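Lysyl-trna-dependent l-ysyl-phosphatidylgycerol synthase (PDB 4V36) probably transfers lysine from lysyl-tRNA to phosphatidylglycerol, forming the aminoacylated membrane lipid linked to bacterial resistance. Local coordinates at residues Val92-Ile97 / Ala103-Phe108; Ser169-Gly174 / Tyr228-Pro233; Ile221-Met226 / Tyr290-Leu295. All coordinates share one frame; numbering follows the deposited sequence.

Interaction 1 (Val92-Ile97 / Ala103-Phe108)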
loop_
_atom_site.group_PDB
_atom_site.type_symbol
_atom_site.label_atom_id
_atom_site.label_comp_id
_atom_site.label_asym_id
_atom_site.label_seq_id
_atom_site.Cartn_x
_atom_site.Cartn_y
_atom_site.Cartn_z
ATOM N N VAL A 92 8.011 5.374 -19.755
ATOM C CA VAL A 92 7.393 5.642 -18.460
ATOM C C VAL A 92 6.207 4.725 -18.188
ATOM O O VAL A 92 5.304 4.592 -19.015
ATOM C CB VAL A 92 6.929 7.104 -18.354
ATOM C CG1 VAL A 92 6.262 7.353 -17.010
ATOM C CG2 VAL A 92 8.104 8.041 -18.544
ATOM N N ILE A 93 6.222 4.097 -17.018
ATOM C CA ILE A 93 5.150 3.206 -16.595
ATOM C C ILE A 93 4.498 3.735 -15.319
ATOM O O ILE A 93 5.186 4.191 -14.407
ATOM C CB ILE A 93 5.676 1.777 -16.352
ATOM C CG1 ILE A 93 6.490 1.295 -17.554
ATOM C CG2 ILE A 93 4.530 0.824 -16.057
ATOM C CD1 ILE A 93 7.289 0.037 -17.290
ATOM N N PHE A 94 3.170 3.686 -15.264
ATOM C CA PHE A 94 2.443 4.107 -14.072
ATOM C C PHE A 94 1.825 2.899 -13.373
ATOM O O PHE A 94 1.069 2.139 -13.978
ATOM C CB PHE A 94 1.362 5.130 -14.430
ATOM C CG PHE A 94 1.908 6.421 -14.978
ATOM C CD1 PHE A 94 2.142 6.572 -16.335
ATOM C CD2 PHE A 94 2.191 7.481 -14.133
ATOM C CE1 PHE A 94 2.645 7.757 -16.839
ATOM C CE2 PHE A 94 2.694 8.668 -14.631
ATOM C CZ PHE A 94 2.923 8.806 -15.986
ATOM N N TYR A 95 2.146 2.733 -12.095
ATOM C CA TYR A 95 1.717 1.557 -11.350
ATOM C C TYR A 95 0.713 1.895 -10.250
ATOM O O TYR A 95 0.953 2.776 -9.426
ATOM C CB TYR A 95 2.936 0.849 -10.755
ATOM C CG TYR A 95 2.598 -0.340 -9.890
ATOM C CD1 TYR A 95 2.034 -1.485 -10.435
ATOM C CD2 TYR A 95 2.857 -0.322 -8.526
ATOM C CE1 TYR A 95 1.728 -2.577 -9.644
ATOM C CE2 TYR A 95 2.557 -1.409 -7.728
ATOM C CZ TYR A 95 1.992 -2.533 -8.291
ATOM O OH TYR A 95 1.690 -3.614 -7.496
ATOM N N GLN A 96 -0.408 1.176 -10.254
ATOM C CA GLN A 96 -1.495 1.357 -9.289
ATOM C C GLN A 96 -2.099 2.759 -9.315
ATOM O O GLN A 96 -2.128 3.452 -8.297
ATOM C CB GLN A 96 -1.026 1.026 -7.868
ATOM C CG GLN A 96 -0.819 -0.457 -7.614
ATOM C CD GLN A 96 -0.790 -0.798 -6.137
ATOM O OE1 GLN A 96 -1.366 -0.087 -5.314
ATOM N NE2 GLN A 96 -0.117 -1.889 -5.795
ATOM N N ILE A 97 -2.589 3.166 -10.481
ATOM C CA ILE A 97 -3.368 4.392 -10.593
ATOM C C ILE A 97 -4.845 4.044 -10.465
ATOM O O ILE A 97 -5.211 2.868 -10.471
ATOM C CB ILE A 97 -3.122 5.120 -11.926
ATOM C CG1 ILE A 97 -3.740 4.337 -13.087
ATOM C CG2 ILE A 97 -1.632 5.343 -12.142
ATOM C CD1 ILE A 97 -3.647 5.043 -14.419
ATOM N N ALA A 103 -8.107 9.809 -17.643
ATOM C CA ALA A 103 -8.118 10.856 -18.660
ATOM C C ALA A 103 -6.771 11.567 -18.747
ATOM O O ALA A 103 -6.396 12.079 -19.802
ATOM C CB ALA A 103 -9.225 11.857 -18.372
ATOM N N LEU A 104 -6.048 11.589 -17.633
ATOM C CA LEU A 104 -4.743 12.238 -17.571
ATOM C C LEU A 104 -3.703 11.504 -18.411
ATOM O O LEU A 104 -2.786 12.118 -18.956
ATOM C CB LEU A 104 -4.263 12.327 -16.120
ATOM C CG LEU A 104 -5.120 13.135 -15.143
ATOM C CD1 LEU A 104 -4.607 12.972 -13.722
ATOM C CD2 LEU A 104 -5.140 14.600 -15.541
ATOM N N TYR A 105 -3.851 10.187 -18.514
ATOM C CA TYR A 105 -2.856 9.360 -19.185
ATOM C C TYR A 105 -3.304 8.940 -20.580
ATOM O O TYR A 105 -2.477 8.618 -21.434
ATOM C CB TYR A 105 -2.544 8.121 -18.341
ATOM C CG TYR A 105 -2.260 8.436 -16.891
ATOM C CD1 TYR A 105 -0.998 8.848 -16.483
ATOM C CD2 TYR A 105 -3.255 8.326 -15.929
ATOM C CE1 TYR A 105 -0.736 9.139 -15.158
ATOM C CE2 TYR A 105 -3.002 8.616 -14.602
ATOM C CZ TYR A 105 -1.741 9.021 -14.222
ATOM O OH TYR A 105 -1.485 9.311 -12.903
ATOM N N HIS A 106 -4.613 8.946 -20.809
ATOM C CA HIS A 106 -5.167 8.537 -22.095
ATOM C C HIS A 106 -4.756 9.494 -23.211
ATOM O O HIS A 106 -4.609 9.090 -24.364
ATOM C CB HIS A 106 -6.692 8.446 -22.016
ATOM C CG HIS A 106 -7.330 7.897 -23.254
ATOM N ND1 HIS A 106 -6.638 7.138 -24.175
ATOM C CD2 HIS A 106 -8.595 7.997 -23.725
ATOM C CE1 HIS A 106 -7.451 6.795 -25.158
ATOM N NE2 HIS A 106 -8.644 7.303 -24.909
ATOM N N ASP A 107 -4.569 10.762 -22.860
ATOM C CA ASP A 107 -4.187 11.780 -23.835
ATOM C C ASP A 107 -2.756 11.588 -24.326
ATOM O O ASP A 107 -2.372 12.124 -25.366
ATOM C CB ASP A 107 -4.354 13.179 -23.238
ATOM C CG ASP A 107 -5.808 13.541 -22.999
ATOM O OD1 ASP A 107 -6.674 13.057 -23.760
ATOM O OD2 ASP A 107 -6.083 14.309 -22.054
ATOM N N PHE A 108 -1.969 10.826 -23.576
ATOM C CA PHE A 108 -0.595 10.537 -23.965
ATOM C C PHE A 108 -0.487 9.154 -24.601
ATOM O O PHE A 108 0.608 8.617 -24.764
ATOM C CB PHE A 108 0.341 10.642 -22.759
ATOM C CG PHE A 108 0.443 12.030 -22.193
ATOM C CD1 PHE A 108 1.334 12.946 -22.728
ATOM C CD2 PHE A 108 -0.352 12.418 -21.128
ATOM C CE1 PHE A 108 1.431 14.224 -22.211
ATOM C CE2 PHE A 108 -0.261 13.695 -20.605
ATOM C CZ PHE A 108 0.632 14.600 -21.147
#

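Interaction 2 (Ser169-Gly174 / Tyr228-Pro233). With LYN (2,6-diamino-hexanoic acid amide), chain C.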
loop_
_atom_site.group_PDB
_atom_site.type_symbol
_atom_site.label_atom_id
_atom_site.label_comp_id
_atom_site.label_asym_id
_atom_site.label_seq_id
_atom_site.Cartn_x
_atom_site.Cartn_y
_atom_site.Cartn_z
ATOM N N SER A 169 9.023 -8.703 13.964
ATOM C CA SER A 169 9.177 -8.604 12.517
ATOM C C SER A 169 10.081 -9.701 11.962
ATOM O O SER A 169 9.720 -10.380 11.001
ATOM C CB SER A 169 9.729 -7.229 12.133
ATOM O OG SER A 169 9.973 -7.148 10.739
ATOM N N ASP A 170 11.254 -9.868 12.569
ATOM C CA ASP A 170 12.212 -10.884 12.136
ATOM C C ASP A 170 11.613 -12.285 12.196
ATOM O O ASP A 170 11.839 -13.106 11.307
ATOM C CB ASP A 170 13.482 -10.832 12.989
ATOM C CG ASP A 170 14.352 -9.632 12.670
ATOM O OD1 ASP A 170 14.168 -9.031 11.591
ATOM O OD2 ASP A 170 15.227 -9.297 13.497
ATOM N N GLU A 171 10.852 -12.551 13.252
ATOM C CA GLU A 171 10.220 -13.851 13.431
ATOM C C GLU A 171 9.141 -14.072 12.375
ATOM O O GLU A 171 8.955 -15.184 11.880
ATOM C CB GLU A 171 9.629 -13.962 14.838
ATOM C CG GLU A 171 9.232 -15.369 15.247
ATOM C CD GLU A 171 8.935 -15.477 16.731
ATOM O OE1 GLU A 171 8.918 -14.429 17.411
ATOM O OE2 GLU A 171 8.722 -16.606 17.221
ATOM N N TRP A 172 8.442 -12.997 12.029
ATOM C CA TRP A 172 7.389 -13.047 11.023
ATOM C C TRP A 172 7.963 -13.270 9.626
ATOM O O TRP A 172 7.400 -14.017 8.827
ATOM C CB TRP A 172 6.568 -11.756 11.059
ATOM C CG TRP A 172 5.402 -11.739 10.123
ATOM C CD1 TRP A 172 4.161 -12.259 10.352
ATOM C CD2 TRP A 172 5.359 -11.157 8.814
ATOM N NE1 TRP A 172 3.350 -12.045 9.264
ATOM C CE2 TRP A 172 4.061 -11.369 8.307
ATOM C CE3 TRP A 172 6.292 -10.482 8.021
ATOM C CZ2 TRP A 172 3.673 -10.931 7.043
ATOM C CZ3 TRP A 172 5.903 -10.047 6.766
ATOM C CH2 TRP A 172 4.606 -10.274 6.289
ATOM N N LEU A 173 9.088 -12.619 9.342
ATOM C CA LEU A 173 9.727 -12.711 8.033
ATOM C C LEU A 173 10.296 -14.098 7.761
ATOM O O LEU A 173 10.211 -14.605 6.641
ATOM C CB LEU A 173 10.841 -11.668 7.910
ATOM C CG LEU A 173 10.410 -10.214 7.722
ATOM C CD1 LEU A 173 11.620 -9.298 7.770
ATOM C CD2 LEU A 173 9.666 -10.048 6.405
ATOM N N GLY A 174 10.881 -14.708 8.786
ATOM C CA GLY A 174 11.529 -15.995 8.627
ATOM C C GLY A 174 12.760 -15.864 7.754
ATOM O O GLY A 174 13.615 -15.015 8.002
ATOM N N TYR A 228 3.401 -10.488 13.023
ATOM C CA TYR A 228 3.138 -11.144 14.295
ATOM C C TYR A 228 4.133 -12.267 14.567
ATOM O O TYR A 228 4.674 -12.867 13.638
ATOM C CB TYR A 228 1.709 -11.688 14.323
ATOM C CG TYR A 228 1.338 -12.495 13.097
ATOM C CD1 TYR A 228 1.669 -13.839 12.999
ATOM C CD2 TYR A 228 0.654 -11.911 12.040
ATOM C CE1 TYR A 228 1.334 -14.580 11.881
ATOM C CE2 TYR A 228 0.313 -12.644 10.917
ATOM C CZ TYR A 228 0.655 -13.977 10.845
ATOM O OH TYR A 228 0.319 -14.711 9.732
ATOM N N SER A 229 4.370 -12.546 15.843
ATOM C CA SER A 229 5.291 -13.607 16.239
ATOM C C SER A 229 4.607 -14.973 16.207
ATOM O O SER A 229 3.405 -15.067 15.962
ATOM C CB SER A 229 5.858 -13.331 17.632
ATOM O OG SER A 229 4.818 -13.178 18.581
ATOM N N LYS A 230 5.377 -16.026 16.461
ATOM C CA LYS A 230 4.857 -17.387 16.393
ATOM C C LYS A 230 3.947 -17.716 17.572
ATOM O O LYS A 230 3.186 -18.682 17.522
ATOM C CB LYS A 230 6.005 -18.398 16.327
ATOM C CG LYS A 230 6.914 -18.235 15.119
ATOM C CD LYS A 230 6.121 -18.243 13.823
ATOM C CE LYS A 230 7.021 -17.994 12.623
ATOM N NZ LYS A 230 6.236 -17.783 11.373
ATOM N N LYS A 231 4.027 -16.919 18.632
ATOM C CA LYS A 231 3.202 -17.152 19.813
ATOM C C LYS A 231 1.846 -16.465 19.688
ATOM O O LYS A 231 1.019 -16.534 20.596
ATOM C CB LYS A 231 3.917 -16.678 21.079
ATOM C CG LYS A 231 4.195 -15.187 21.126
ATOM C CD LYS A 231 4.629 -14.758 22.519
ATOM C CE LYS A 231 5.819 -15.570 23.008
ATOM N NZ LYS A 231 7.024 -15.361 22.159
ATOM N N ALA A 232 1.623 -15.799 18.558
ATOM C CA ALA A 232 0.332 -15.185 18.281
ATOM C C ALA A 232 -0.694 -16.261 17.940
ATOM O O ALA A 232 -0.414 -17.157 17.144
ATOM C CB ALA A 232 0.450 -14.180 17.149
ATOM N N PRO A 233 -1.886 -16.178 18.549
ATOM C CA PRO A 233 -2.946 -17.178 18.374
ATOM C C PRO A 233 -3.437 -17.288 16.934
ATOM O O PRO A 233 -3.152 -16.418 16.113
ATOM C CB PRO A 233 -4.069 -16.665 19.283
ATOM C CG PRO A 233 -3.396 -15.770 20.262
ATOM C CD PRO A 233 -2.275 -15.129 19.506
HETATM N N LYN C . 3.891 -6.553 6.232
HETATM C CA LYN C . 4.810 -6.184 5.169
HETATM C CB LYN C . 5.291 -7.441 4.450
HETATM C CG LYN C . 6.204 -7.119 3.273
HETATM C CD LYN C . 7.213 -8.238 3.038
HETATM C CE LYN C . 6.525 -9.554 2.694
HETATM N NZ LYN C . 7.548 -10.619 2.511
HETATM C C LYN C . 4.128 -5.262 4.199
HETATM O O LYN C . 2.980 -5.499 3.853
HETATM N NT LYN C . 4.789 -4.197 3.747
#

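Interaction 3 (Ile221-Met226 / Tyr290-Leu295). With LYN (2,6-diamino-hexanoic acid amide), chain C.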
loop_
_atom_site.group_PDB
_atom_site.type_symbol
_atom_site.label_atom_id
_atom_site.label_comp_id
_atom_site.label_asym_id
_atom_site.label_seq_id
_atom_site.Cartn_x
_atom_site.Cartn_y
_atom_site.Cartn_z
ATOM N N ILE A 221 -8.463 5.543 6.747
ATOM C CA ILE A 221 -7.122 5.172 7.177
ATOM C C ILE A 221 -6.764 3.790 6.654
ATOM O O ILE A 221 -7.594 3.108 6.053
ATOM C CB ILE A 221 -6.981 5.170 8.710
ATOM C CG1 ILE A 221 -8.108 4.353 9.346
ATOM C CG2 ILE A 221 -6.964 6.586 9.246
ATOM C CD1 ILE A 221 -7.953 4.150 10.836
ATOM N N SER A 222 -5.524 3.386 6.892
ATOM C CA SER A 222 -5.078 2.045 6.550
ATOM C C SER A 222 -3.775 1.734 7.263
ATOM O O SER A 222 -3.225 2.574 7.973
ATOM C CB SER A 222 -4.891 1.893 5.042
ATOM O OG SER A 222 -3.528 2.039 4.680
ATOM N N ILE A 223 -3.287 0.517 7.065
ATOM C CA ILE A 223 -1.998 0.123 7.598
ATOM C C ILE A 223 -1.081 -0.286 6.458
ATOM O O ILE A 223 -1.523 -0.459 5.322
ATOM C CB ILE A 223 -2.124 -1.031 8.601
ATOM C CG1 ILE A 223 -2.748 -2.248 7.921
ATOM C CG2 ILE A 223 -2.956 -0.607 9.798
ATOM C CD1 ILE A 223 -2.892 -3.440 8.832
ATOM N N ASP A 224 0.200 -0.434 6.766
ATOM C CA ASP A 224 1.177 -0.852 5.776
ATOM C C ASP A 224 1.739 -2.210 6.168
ATOM O O ASP A 224 1.547 -3.202 5.465
ATOM C CB ASP A 224 2.289 0.190 5.653
ATOM C CG ASP A 224 3.297 -0.153 4.580
ATOM O OD1 ASP A 224 2.976 -0.969 3.689
ATOM O OD2 ASP A 224 4.411 0.405 4.626
ATOM N N LEU A 225 2.422 -2.248 7.305
ATOM C CA LEU A 225 2.957 -3.491 7.837
ATOM C C LEU A 225 1.979 -4.122 8.821
ATOM O O LEU A 225 1.353 -3.425 9.618
ATOM C CB LEU A 225 4.306 -3.254 8.527
ATOM C CG LEU A 225 5.575 -3.143 7.676
ATOM C CD1 LEU A 225 5.571 -1.896 6.800
ATOM C CD2 LEU A 225 6.803 -3.163 8.571
ATOM N N MET A 226 1.841 -5.441 8.744
ATOM C CA MET A 226 1.120 -6.207 9.756
ATOM C C MET A 226 1.889 -7.490 10.029
ATOM O O MET A 226 1.867 -8.422 9.225
ATOM C CB MET A 226 -0.312 -6.524 9.319
ATOM C CG MET A 226 -1.015 -7.507 10.249
ATOM S SD MET A 226 -2.684 -7.967 9.743
ATOM C CE MET A 226 -3.628 -6.575 10.355
ATOM N N TYR A 290 -0.327 -8.072 -3.361
ATOM C CA TYR A 290 -1.444 -8.244 -2.441
ATOM C C TYR A 290 -0.968 -8.475 -1.010
ATOM O O TYR A 290 -0.478 -9.552 -0.670
ATOM C CB TYR A 290 -2.328 -9.399 -2.907
ATOM C CG TYR A 290 -2.603 -9.364 -4.393
ATOM C CD1 TYR A 290 -3.372 -8.352 -4.950
ATOM C CD2 TYR A 290 -2.089 -10.338 -5.238
ATOM C CE1 TYR A 290 -3.624 -8.310 -6.308
ATOM C CE2 TYR A 290 -2.337 -10.307 -6.599
ATOM C CZ TYR A 290 -3.106 -9.292 -7.129
ATOM O OH TYR A 290 -3.355 -9.255 -8.482
ATOM N N SER A 291 -1.123 -7.451 -0.178
ATOM C CA SER A 291 -0.640 -7.491 1.197
ATOM C C SER A 291 -1.516 -8.354 2.101
ATOM O O SER A 291 -2.635 -8.719 1.735
ATOM C CB SER A 291 -0.548 -6.072 1.765
ATOM O OG SER A 291 -1.784 -5.393 1.634
ATOM N N PHE A 292 -0.985 -8.675 3.280
ATOM C CA PHE A 292 -1.679 -9.473 4.293
ATOM C C PHE A 292 -2.050 -10.860 3.778
ATOM O O PHE A 292 -1.430 -11.855 4.156
ATOM C CB PHE A 292 -2.929 -8.740 4.788
ATOM C CG PHE A 292 -2.717 -7.270 4.997
ATOM C CD1 PHE A 292 -1.806 -6.816 5.936
ATOM C CD2 PHE A 292 -3.426 -6.342 4.253
ATOM C CE1 PHE A 292 -1.604 -5.463 6.127
ATOM C CE2 PHE A 292 -3.229 -4.988 4.443
ATOM C CZ PHE A 292 -2.317 -4.549 5.379
ATOM N N SER A 293 -3.059 -10.925 2.917
ATOM C CA SER A 293 -3.483 -12.196 2.346
ATOM C C SER A 293 -3.677 -12.085 0.838
ATOM O O SER A 293 -4.241 -11.109 0.345
ATOM C CB SER A 293 -4.776 -12.678 3.009
ATOM O OG SER A 293 -5.150 -13.956 2.524
ATOM N N GLY A 294 -3.202 -13.091 0.112
ATOM C CA GLY A 294 -3.358 -13.132 -1.331
ATOM C C GLY A 294 -4.734 -13.629 -1.726
ATOM O O GLY A 294 -5.053 -13.735 -2.910
ATOM N N LEU A 295 -5.552 -13.936 -0.725
ATOM C CA LEU A 295 -6.910 -14.408 -0.958
ATOM C C LEU A 295 -7.907 -13.256 -0.920
ATOM O O LEU A 295 -8.013 -12.545 0.081
ATOM C CB LEU A 295 -7.292 -15.469 0.077
ATOM C CG LEU A 295 -6.428 -16.731 0.105
ATOM C CD1 LEU A 295 -6.911 -17.686 1.185
ATOM C CD2 LEU A 295 -6.425 -17.409 -1.257
HETATM N N LYN C . 3.891 -6.553 6.232
HETATM C CA LYN C . 4.810 -6.184 5.169
HETATM C CB LYN C . 5.291 -7.441 4.450
HETATM C CG LYN C . 6.204 -7.119 3.273
HETATM C CD LYN C . 7.213 -8.238 3.038
HETATM C CE LYN C . 6.525 -9.554 2.694
HETATM N NZ LYN C . 7.548 -10.619 2.511
HETATM C C LYN C . 4.128 -5.262 4.199
HETATM O O LYN C . 2.980 -5.499 3.853
HETATM N NT LYN C . 4.789 -4.197 3.747
#

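Interaction 1 (Val92-Ile97 / Ala103-Phe108)
The rings of Phe-94 and Tyr-105 meet edge to face: one face of Phe-94 receives the edge of Tyr-105, whose CE1 stands 3.4 Å above the phenylalanine plane and over its centre. The centroids are 4.5 Å apart and the planes are inclined at 54°, a T-shaped pair tilted well short of perpendicular. One face of the Tyr-105 ring has Leu-104 CB above its rim, from the same helical turn, while Ile-97 CD1 reaches this ring obliquely. The arrangement belongs to a beta-alpha-beta crossover of the GNAT-like fold: strand 91-97 leads through the short helix 102-106 to strand 111-122, which runs parallel to it with strand 305-313 lying between them in the sheet. Tyr-105 packs the helix against the strand the chain has just left. CG of Phe-94 lies beside the backbone N (chi1 -64°), which presents the ring face to the helix, and CE2 comes to 3.5 Å from Tyr-105 CE1. A second edge-to-face pair, with Tyr-110, adds to the aromatic packing around Phe-94. At Gln-96 the strand bends with positive phi, 60°, and Gln-96 and Ile-97 together face Tyr-310 as a G1 beta bulge. Just past this bulge Ile-97 also turns toward the helix. Its side chain and that of Tyr-105 overlap head to tail, with CD1 3.6 Å from both CD2 and CE2 of the tyrosine. Apolar and aromatic contacts thus hold the two segments together, and the polar end of Tyr-105 is satisfied on the neighbouring strand 60-69: its OH is hydrogen-bonded to Asp-66 OD1, while Ile-97 CG2 stands 4.0 Å from the same Tyr-105 OH.

Interaction 2 (Ser169-Gly174 / Tyr228-Pro233)
Trp-172 and Tyr-228 are brought together by contrasting first torsions. The indole CG lies trans to the backbone N (chi1 -176°), which carries the ring off the helix; the phenol CG sits between N and the carbonyl carbon (chi1 49°), which folds the ring back although its CB starts away from the helix. The result is an edge-to-face pair, planes at 78°, with Trp-172 CD1 3.7 Å above the middle of the phenol ring and NE1 3.5 Å from Tyr-228 CE2. The backbone of Tyr-228 takes part too: its carbonyl O lies in the indole plane at the ring edge, 3.4 Å from Trp-172 CD1. The contact sets the C-terminal turn of helix 159-173 against the loop leaving strand 220-228, beside the lysine-amide pocket of this GNAT-like fold. On the six-membered side of the indole, Trp-172 CH2 approaches CB of this ligand at 3.4 Å, so the tryptophan bridges phenol and ligand. Nearer the surface, the loop makes a type I turn from Ser-229 to Ala-232. The extended Glu-171 reaches across to the start of this turn, its OE2 accepting a weak, 3.5 Å hydrogen bond from Lys-230 N and its OE1 lying 3.3 Å from Ser-229 CB. Lys-230 bends at chi2, bringing CE 3.5 Å from Glu-171 O; its NZ, 6.5 Å from Glu-171 OE2, is too far for a salt bridge, whereas Lys-231 NZ forms one with Glu-205.

Interaction 3 (Ile221-Met226 / Tyr290-Leu295)
Ile-223 is the first residue of 221-226 to touch Phe-292. Its CG1 occupies the position between backbone N and carbonyl carbon (chi1 60°), bringing the end of the branch to the phenyl ring: CG1 lies 3.5 Å from Phe-292 CZ, and CD1 3.6 Å from Phe-292 CE1. Asp-224 interrupts the strand. Its side chain heads away from Phe-292, where OD2 is hydrogen-bonded to Tyr-190 and OD1 weakly to the N of Gly-184, whose O in turn binds the lysine amide. The Asp-224 carbonyl O lies 3.9 Å from Phe-292 CE1 and 3.2 Å from the ligand O, both oxygens being acceptors as modelled, so not hydrogen-bonded. Leu-225 donates its N to Asn-211 OD1 and packs its CA 3.6 Å from the ligand N. This break in strand 220-228, beside parallel strand 255-261, is consistent with the GNAT fold, in which the central strands splay apart to form a substrate cleft; here the kinked strand lines the ligand pocket. Met-226 then points back toward Phe-292. Its CB lies near the ring plane, at the edge, 3.6 Å from CE1. An extended chain (CG anti to N, chi1 171°) carries SD to 5.0 Å from the Phe-292 centroid, an oblique Met-aromatic contact; the two side chains cross nearly at right angles. Phe-292 also pairs edge-to-face with Phe-241 of helix 236-251. Farther along its loop, Ser-293 OG accepts a hydrogen bond from Leu-295 N, an ST turn.

From the N terminus, interaction 1 comes first and closes a short loop, with five residues between segments 92-97 and 103-108. Interaction 2 opens at the end of helix 159-173, and before its partner loop arrives, segment 221-226 has opened interaction 3, on the strand that runs on into 228-233. Segment 228-233 then closes interaction 2 and 290-295 closes interaction 3, so these two cross rather than nest. They touch where Trp-172 CZ2 packs 3.8 Å from Met-226 O, and both contact the lysine amide. Interaction 1 lies across the chain's centre from interaction 2, about 38 Å between centres, yet it and interaction 3 reach the same mixed sheet.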